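Local coordinates for adhesion and penetration protein autotransporter (Haemophilus influenzae, PDB 3SYJ) that promotes adherence to and invasion of host cells by binding a host cell structure, mediates bacterial aggregation by self-association, and is probably a serine protease, at residues A[590-601]-A[612-623]. Residues are numbered along the deposited sequence; the frame is centred on the assembly and turned at random.
Sequences SGRPTPHAYNHL and PQGEIVWDHDWI
The long excursion that leaves the beta-solenoid of the passenger domain between strands 586-593 and 622-629 has two legs paired antiparallel at both ends, in a short ladder holding Arg-592 with Ile-623 and in a lone bridge of Asn-599 with Gly-614, and shows how side chains and water can join legs whose backbones separate between. At the solenoid end, Pro-593 lies over the indole face of Trp-622, its CA 3.7 Å from the five-membered ring centroid. Asp-621, its carboxylate carried across the gap by a chi1 of 178°, serves two partners: Thr-594 OG1 reaches OD1 from above the carboxylate plane at 2.7 Å, whereas His-596 NE2 meets OD2 nearly end-on at 2.8 Å. The same NE2 side of the imidazole lies over the indole face of Trp-618, toward its rim, with the planes oblique at 36°, and ND1 hydrogen-bonds to Asp-14 of helix 9-17. Water fills in for direct pairing, one molecule linking His-596 O to Ile-616 N. Farther out, Gly-614 CA sits over the Tyr-598 ring, 3.8 Å from its centroid, and Asn-599 ND2 donates to Pro-612 O. With both ring nitrogens of His-596 directed at aspartates, its imidazole is held in one rotation and would probably be biased toward the protonated, positively charged form.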
ATOM      1  N   SER A 590      22.571  -8.032  24.260  1.00 20.25           N
ATOM      2  CA  SER A 590      23.958  -7.840  23.869  1.00 17.87           C
ATOM      3  C   SER A 590      24.603  -9.122  23.364  1.00 20.26           C
ATOM      4  O   SER A 590      24.171 -10.226  23.699  1.00 17.45           O
ATOM      5  CB  SER A 590      24.756  -7.308  25.065  1.00 19.15           C
ATOM      6  OG  SER A 590      26.104  -7.029  24.711  1.00 20.21           O
ATOM      7  N   GLY A 591      25.638  -8.966  22.550  1.00 16.94           N
ATOM      8  CA  GLY A 591      26.543 -10.060  22.269  1.00 13.27           C
ATOM      9  C   GLY A 591      27.501 -10.114  23.442  1.00 16.04           C
ATOM     10  O   GLY A 591      27.310  -9.396  24.425  1.00 16.77           O
ATOM     11  N   ARG A 592      28.528 -10.954  23.357  1.00 18.44           N
ATOM     12  CA  ARG A 592      29.518 -11.066  24.431  1.00 18.82           C
ATOM     13  C   ARG A 592      30.921 -11.356  23.892  1.00 16.09           C
ATOM     14  O   ARG A 592      31.078 -11.920  22.806  1.00 15.33           O
ATOM     15  CB  ARG A 592      29.122 -12.157  25.428  1.00 17.12           C
ATOM     16  CG  ARG A 592      28.918 -13.529  24.804  1.00 12.37           C
ATOM     17  CD  ARG A 592      29.303 -14.619  25.784  1.00 17.33           C
ATOM     18  NE  ARG A 592      30.732 -14.562  26.068  1.00 17.77           N
ATOM     19  CZ  ARG A 592      31.320 -15.103  27.131  1.00 17.48           C
ATOM     20  NH1 ARG A 592      30.607 -15.760  28.034  1.00 14.53           N
ATOM     21  NH2 ARG A 592      32.630 -14.981  27.288  1.00 15.43           N
ATOM     22  N   PRO A 593      31.951 -10.984  24.659  1.00 16.93           N
ATOM     23  CA  PRO A 593      33.302 -11.267  24.169  1.00 16.18           C
ATOM     24  C   PRO A 593      33.492 -12.767  23.970  1.00 16.26           C
ATOM     25  O   PRO A 593      32.943 -13.566  24.733  1.00 17.45           O
ATOM     26  CB  PRO A 593      34.200 -10.759  25.305  1.00 17.86           C
ATOM     27  CG  PRO A 593      33.356  -9.787  26.070  1.00 18.48           C
ATOM     28  CD  PRO A 593      31.957 -10.308  25.970  1.00 17.66           C
ATOM     29  N   THR A 594      34.231 -13.155  22.942  1.00 16.09           N
ATOM     30  CA  THR A 594      34.621 -14.553  22.805  1.00 17.02           C
ATOM     31  C   THR A 594      35.430 -14.912  24.044  1.00 17.07           C
ATOM     32  O   THR A 594      36.273 -14.133  24.474  1.00 20.16           O
ATOM     33  CB  THR A 594      35.492 -14.767  21.556  1.00 17.62           C
ATOM     34  OG1 THR A 594      34.763 -14.357  20.396  1.00 13.92           O
ATOM     35  CG2 THR A 594      35.896 -16.230  21.421  1.00 18.79           C
ATOM     36  N   PRO A 595      35.159 -16.077  24.647  1.00 18.74           N
ATOM     37  CA  PRO A 595      35.938 -16.514  25.812  1.00 15.31           C
ATOM     38  C   PRO A 595      37.409 -16.754  25.478  1.00 17.20           C
ATOM     39  O   PRO A 595      37.716 -17.252  24.397  1.00 14.54           O
ATOM     40  CB  PRO A 595      35.282 -17.846  26.186  1.00 17.51           C
ATOM     41  CG  PRO A 595      33.907 -17.771  25.628  1.00 16.53           C
ATOM     42  CD  PRO A 595      34.014 -16.968  24.375  1.00 20.77           C
ATOM     43  N   HIS A 596      38.306 -16.417  26.402  1.00 16.76           N
ATOM     44  CA  HIS A 596      39.720 -16.756  26.254  1.00 12.86           C
ATOM     45  C   HIS A 596      40.281 -17.230  27.590  1.00 13.47           C
ATOM     46  O   HIS A 596      39.873 -16.751  28.647  1.00 14.23           O
ATOM     47  CB  HIS A 596      40.531 -15.559  25.739  1.00 13.78           C
ATOM     48  CG  HIS A 596      40.312 -15.246  24.290  1.00 14.33           C
ATOM     49  ND1 HIS A 596      40.781 -16.052  23.274  1.00 15.53           N
ATOM     50  CD2 HIS A 596      39.685 -14.209  23.687  1.00 15.77           C
ATOM     51  CE1 HIS A 596      40.444 -15.529  22.109  1.00 15.69           C
ATOM     52  NE2 HIS A 596      39.777 -14.410  22.331  1.00 13.79           N
ATOM     53  N   ALA A 597      41.222 -18.165  27.544  1.00 13.68           N
ATOM     54  CA  ALA A 597      41.842 -18.679  28.762  1.00 11.74           C
ATOM     55  C   ALA A 597      42.468 -17.563  29.601  1.00 16.80           C
ATOM     56  O   ALA A 597      43.163 -16.681  29.075  1.00 13.96           O
ATOM     57  CB  ALA A 597      42.867 -19.728  28.424  1.00 11.78           C
ATOM     58  N   TYR A 598      42.209 -17.619  30.905  1.00 14.67           N
ATOM     59  CA  TYR A 598      42.675 -16.633  31.880  1.00 15.56           C
ATOM     60  C   TYR A 598      44.206 -16.608  31.944  1.00 19.00           C
ATOM     61  O   TYR A 598      44.844 -17.649  31.851  1.00 15.09           O
ATOM     62  CB  TYR A 598      42.102 -17.013  33.248  1.00 16.86           C
ATOM     63  CG  TYR A 598      42.394 -16.071  34.408  1.00 18.12           C
ATOM     64  CD1 TYR A 598      41.545 -15.012  34.696  1.00 20.27           C
ATOM     65  CD2 TYR A 598      43.498 -16.267  35.235  1.00 21.59           C
ATOM     66  CE1 TYR A 598      41.784 -14.158  35.762  1.00 17.12           C
ATOM     67  CE2 TYR A 598      43.755 -15.416  36.310  1.00 20.07           C
ATOM     68  CZ  TYR A 598      42.888 -14.360  36.568  1.00 24.04           C
ATOM     69  OH  TYR A 598      43.117 -13.505  37.626  1.00 22.90           O
ATOM     70  N   ASN A 599      44.792 -15.426  32.115  1.00 16.52           N
ATOM     71  CA  ASN A 599      46.249 -15.305  32.186  1.00 15.93           C
ATOM     72  C   ASN A 599      46.772 -15.337  33.616  1.00 16.14           C
ATOM     73  O   ASN A 599      46.662 -14.353  34.349  1.00 16.75           O
ATOM     74  CB  ASN A 599      46.727 -14.031  31.485  1.00 16.38           C
ATOM     75  CG  ASN A 599      48.233 -13.816  31.627  1.00 18.42           C
ATOM     76  OD1 ASN A 599      48.984 -14.754  31.900  1.00 15.23           O
ATOM     77  ND2 ASN A 599      48.672 -12.580  31.448  1.00 11.21           N
ATOM     78  N   HIS A 600      47.348 -16.472  34.002  1.00 17.90           N
ATOM     79  CA  HIS A 600      47.866 -16.653  35.355  1.00 16.25           C
ATOM     80  C   HIS A 600      49.300 -16.140  35.527  1.00 21.80           C
ATOM     81  O   HIS A 600      49.849 -16.223  36.622  1.00 19.77           O
ATOM     82  CB  HIS A 600      47.839 -18.130  35.755  1.00 18.40           C
ATOM     83  CG  HIS A 600      46.465 -18.713  35.880  1.00 20.88           C
ATOM     84  ND1 HIS A 600      45.760 -18.709  37.065  1.00 19.58           N
ATOM     85  CD2 HIS A 600      45.679 -19.345  34.975  1.00 17.08           C
ATOM     86  CE1 HIS A 600      44.592 -19.298  36.880  1.00 22.10           C
ATOM     87  NE2 HIS A 600      44.517 -19.693  35.622  1.00 21.81           N
ATOM     88  N   LEU A 601      49.919 -15.631  34.464  1.00 15.31           N
ATOM     89  CA  LEU A 601      51.331 -15.256  34.554  1.00 21.64           C
ATOM     90  C   LEU A 601      51.595 -14.029  35.448  1.00 22.03           C
ATOM     91  O   LEU A 601      50.771 -13.121  35.544  1.00 17.74           O
ATOM     92  CB  LEU A 601      51.932 -15.047  33.159  1.00 19.68           C
ATOM     93  CG  LEU A 601      51.987 -16.269  32.237  1.00 20.23           C
ATOM     94  CD1 LEU A 601      52.508 -15.882  30.872  1.00 16.32           C
ATOM     95  CD2 LEU A 601      52.844 -17.355  32.849  1.00 21.46           C
ATOM     96  N   PRO A 612      47.926  -8.612  29.203  1.00 21.00           N
ATOM     97  CA  PRO A 612      47.559  -8.155  30.551  1.00 18.83           C
ATOM     98  C   PRO A 612      47.528  -9.315  31.533  1.00 18.58           C
ATOM     99  O   PRO A 612      47.336 -10.459  31.129  1.00 14.88           O
ATOM    100  CB  PRO A 612      46.122  -7.639  30.378  1.00 19.45           C
ATOM    101  CG  PRO A 612      45.876  -7.583  28.907  1.00 20.57           C
ATOM    102  CD  PRO A 612      46.773  -8.601  28.292  1.00 20.05           C
ATOM    103  N   GLN A 613      47.706  -9.023  32.810  1.00 16.78           N
ATOM    104  CA  GLN A 613      47.489 -10.029  33.826  1.00 16.45           C
ATOM    105  C   GLN A 613      45.990 -10.296  33.965  1.00 19.46           C
ATOM    106  O   GLN A 613      45.176  -9.386  33.803  1.00 18.80           O
ATOM    107  CB  GLN A 613      48.061  -9.554  35.149  1.00 19.64           C
ATOM    108  CG  GLN A 613      49.560  -9.665  35.227  1.00 17.51           C
ATOM    109  CD  GLN A 613      50.060  -9.370  36.607  1.00 20.66           C
ATOM    110  OE1 GLN A 613      49.970  -8.235  37.079  1.00 21.26           O
ATOM    111  NE2 GLN A 613      50.590 -10.387  37.276  1.00 20.63           N
ATOM    112  N   GLY A 614      45.625 -11.542  34.250  1.00 21.80           N
ATOM    113  CA  GLY A 614      44.233 -11.869  34.522  1.00 19.60           C
ATOM    114  C   GLY A 614      43.369 -12.122  33.297  1.00 19.53           C
ATOM    115  O   GLY A 614      43.801 -12.762  32.340  1.00 21.73           O
ATOM    116  N   GLU A 615      42.138 -11.620  33.325  1.00 19.26           N
ATOM    117  CA  GLU A 615      41.152 -11.982  32.312  1.00 18.84           C
ATOM    118  C   GLU A 615      41.574 -11.523  30.935  1.00 17.39           C
ATOM    119  O   GLU A 615      42.010 -10.396  30.756  1.00 16.75           O
ATOM    120  CB  GLU A 615      39.772 -11.409  32.636  1.00 23.04           C
ATOM    121  CG  GLU A 615      39.057 -12.098  33.792  1.00 30.92           C
ATOM    122  CD  GLU A 615      37.756 -11.401  34.158  1.00 33.60           C
ATOM    123  OE1 GLU A 615      36.905 -11.233  33.259  1.00 31.48           O
ATOM    124  OE2 GLU A 615      37.601 -11.013  35.340  1.00 32.55           O
ATOM    125  N   ILE A 616      41.432 -12.415  29.963  1.00 20.11           N
ATOM    126  CA  ILE A 616      41.770 -12.098  28.592  1.00 15.68           C
ATOM    127  C   ILE A 616      40.510 -11.820  27.780  1.00 16.84           C
ATOM    128  O   ILE A 616      39.747 -12.725  27.469  1.00 19.19           O
ATOM    129  CB  ILE A 616      42.590 -13.236  27.973  1.00 15.88           C
ATOM    130  CG1 ILE A 616      43.901 -13.392  28.743  1.00 17.62           C
ATOM    131  CG2 ILE A 616      42.858 -12.971  26.504  1.00 11.36           C
ATOM    132  CD1 ILE A 616      44.720 -12.110  28.794  1.00 15.59           C
ATOM    133  N   VAL A 617      40.295 -10.557  27.436  1.00 20.41           N
ATOM    134  CA  VAL A 617      39.131 -10.174  26.654  1.00 18.03           C
ATOM    135  C   VAL A 617      39.556  -9.293  25.486  1.00 22.68           C
ATOM    136  O   VAL A 617      40.173  -8.256  25.706  1.00 24.91           O
ATOM    137  CB  VAL A 617      38.149  -9.393  27.521  1.00 18.09           C
ATOM    138  CG1 VAL A 617      37.021  -8.838  26.670  1.00 20.04           C
ATOM    139  CG2 VAL A 617      37.613 -10.283  28.637  1.00 16.98           C
ATOM    140  N   TRP A 618      39.241  -9.701  24.252  1.00 21.39           N
ATOM    141  CA  TRP A 618      39.613  -8.913  23.068  1.00 21.72           C
ATOM    142  C   TRP A 618      38.433  -8.111  22.535  1.00 23.59           C
ATOM    143  O   TRP A 618      37.403  -8.677  22.174  1.00 26.43           O
ATOM    144  CB  TRP A 618      40.184  -9.787  21.943  1.00 21.96           C
ATOM    145  CG  TRP A 618      41.381 -10.610  22.330  1.00 24.59           C
ATOM    146  CD1 TRP A 618      42.213 -10.403  23.394  1.00 20.33           C
ATOM    147  CD2 TRP A 618      41.896 -11.760  21.640  1.00 24.30           C
ATOM    148  NE1 TRP A 618      43.199 -11.357  23.418  1.00 20.07           N
ATOM    149  CE2 TRP A 618      43.030 -12.203  22.352  1.00 22.43           C
ATOM    150  CE3 TRP A 618      41.508 -12.459  20.492  1.00 21.81           C
ATOM    151  CZ2 TRP A 618      43.777 -13.315  21.958  1.00 22.70           C
ATOM    152  CZ3 TRP A 618      42.254 -13.566  20.101  1.00 20.33           C
ATOM    153  CH2 TRP A 618      43.374 -13.982  20.833  1.00 19.91           C
ATOM    154  N   ASP A 619      38.604  -6.796  22.467  1.00 23.01           N
ATOM    155  CA  ASP A 619      37.520  -5.874  22.126  1.00 23.23           C
ATOM    156  C   ASP A 619      37.001  -6.039  20.690  1.00 21.73           C
ATOM    157  O   ASP A 619      35.880  -5.638  20.384  1.00 25.23           O
ATOM    158  CB  ASP A 619      37.981  -4.424  22.370  1.00 21.00           C
ATOM    159  CG  ASP A 619      36.845  -3.500  22.786  1.00 28.16           C
ATOM    160  OD1 ASP A 619      35.807  -3.990  23.288  1.00 26.03           O
ATOM    161  OD2 ASP A 619      37.004  -2.272  22.622  1.00 28.19           O
ATOM    162  N   HIS A 620      37.819  -6.617  19.812  1.00 25.79           N
ATOM    163  CA  HIS A 620      37.432  -6.847  18.420  1.00 24.15           C
ATOM    164  C   HIS A 620      36.942  -8.274  18.189  1.00 23.59           C
ATOM    165  O   HIS A 620      36.565  -8.638  17.075  1.00 25.60           O
ATOM    166  CB  HIS A 620      38.619  -6.594  17.496  1.00 25.05           C
ATOM    167  CG  HIS A 620      39.707  -7.614  17.629  1.00 30.79           C
ATOM    168  ND1 HIS A 620      40.755  -7.474  18.515  1.00 34.79           N
ATOM    169  CD2 HIS A 620      39.902  -8.799  17.001  1.00 31.96           C
ATOM    170  CE1 HIS A 620      41.549  -8.526  18.425  1.00 36.53           C
ATOM    171  NE2 HIS A 620      41.053  -9.346  17.516  1.00 33.78           N
ATOM    172  N   ASP A 621      36.972  -9.088  19.236  1.00 21.86           N
ATOM    173  CA  ASP A 621      36.647 -10.504  19.116  1.00 20.91           C
ATOM    174  C   ASP A 621      35.453 -10.837  20.014  1.00 22.50           C
ATOM    175  O   ASP A 621      35.616 -11.259  21.165  1.00 21.55           O
ATOM    176  CB  ASP A 621      37.876 -11.341  19.490  1.00 16.28           C
ATOM    177  CG  ASP A 621      37.611 -12.827  19.442  1.00 17.55           C
ATOM    178  OD1 ASP A 621      36.608 -13.236  18.833  1.00 19.20           O
ATOM    179  OD2 ASP A 621      38.412 -13.594  20.013  1.00 19.78           O
ATOM    180  N   TRP A 622      34.253 -10.614  19.477  1.00 24.08           N
ATOM    181  CA  TRP A 622      32.995 -10.856  20.186  1.00 17.33           C
ATOM    182  C   TRP A 622      32.126 -11.865  19.446  1.00 19.44           C
ATOM    183  O   TRP A 622      32.250 -12.031  18.233  1.00 18.44           O
ATOM    184  CB  TRP A 622      32.206  -9.551  20.328  1.00 16.65           C
ATOM    185  CG  TRP A 622      32.610  -8.726  21.501  1.00 20.89           C
ATOM    186  CD1 TRP A 622      33.884  -8.402  21.879  1.00 18.45           C
ATOM    187  CD2 TRP A 622      31.736  -8.096  22.449  1.00 20.24           C
ATOM    188  NE1 TRP A 622      33.852  -7.625  23.011  1.00 20.44           N
ATOM    189  CE2 TRP A 622      32.548  -7.421  23.379  1.00 19.37           C
ATOM    190  CE3 TRP A 622      30.344  -8.048  22.607  1.00 18.08           C
ATOM    191  CZ2 TRP A 622      32.017  -6.697  24.449  1.00 20.62           C
ATOM    192  CZ3 TRP A 622      29.821  -7.332  23.668  1.00 18.88           C
ATOM    193  CH2 TRP A 622      30.656  -6.665  24.574  1.00 18.83           C
ATOM    194  N   ILE A 623      31.242 -12.527  20.190  1.00 18.88           N
ATOM    195  CA  ILE A 623      30.247 -13.425  19.616  1.00 17.85           C
ATOM    196  C   ILE A 623      28.986 -12.649  19.242  1.00 19.28           C
ATOM    197  O   ILE A 623      28.468 -11.866  20.044  1.00 18.72           O
ATOM    198  CB  ILE A 623      29.859 -14.539  20.613  1.00 18.24           C
ATOM    199  CG1 ILE A 623      31.119 -15.263  21.111  1.00 19.55           C
ATOM    200  CG2 ILE A 623      28.875 -15.502  19.969  1.00 15.22           C
ATOM    201  CD1 ILE A 623      30.864 -16.394  22.092  1.00 17.14           C
TER
HETATM  202  O   HOH W   1      37.239 -11.594  23.510  1.00 14.10           O
HETATM  203  O   HOH W   2      37.081 -13.509  27.030  1.00 22.39           O
HETATM  204  O   HOH W   3      40.257 -14.884  30.680  1.00 14.53           O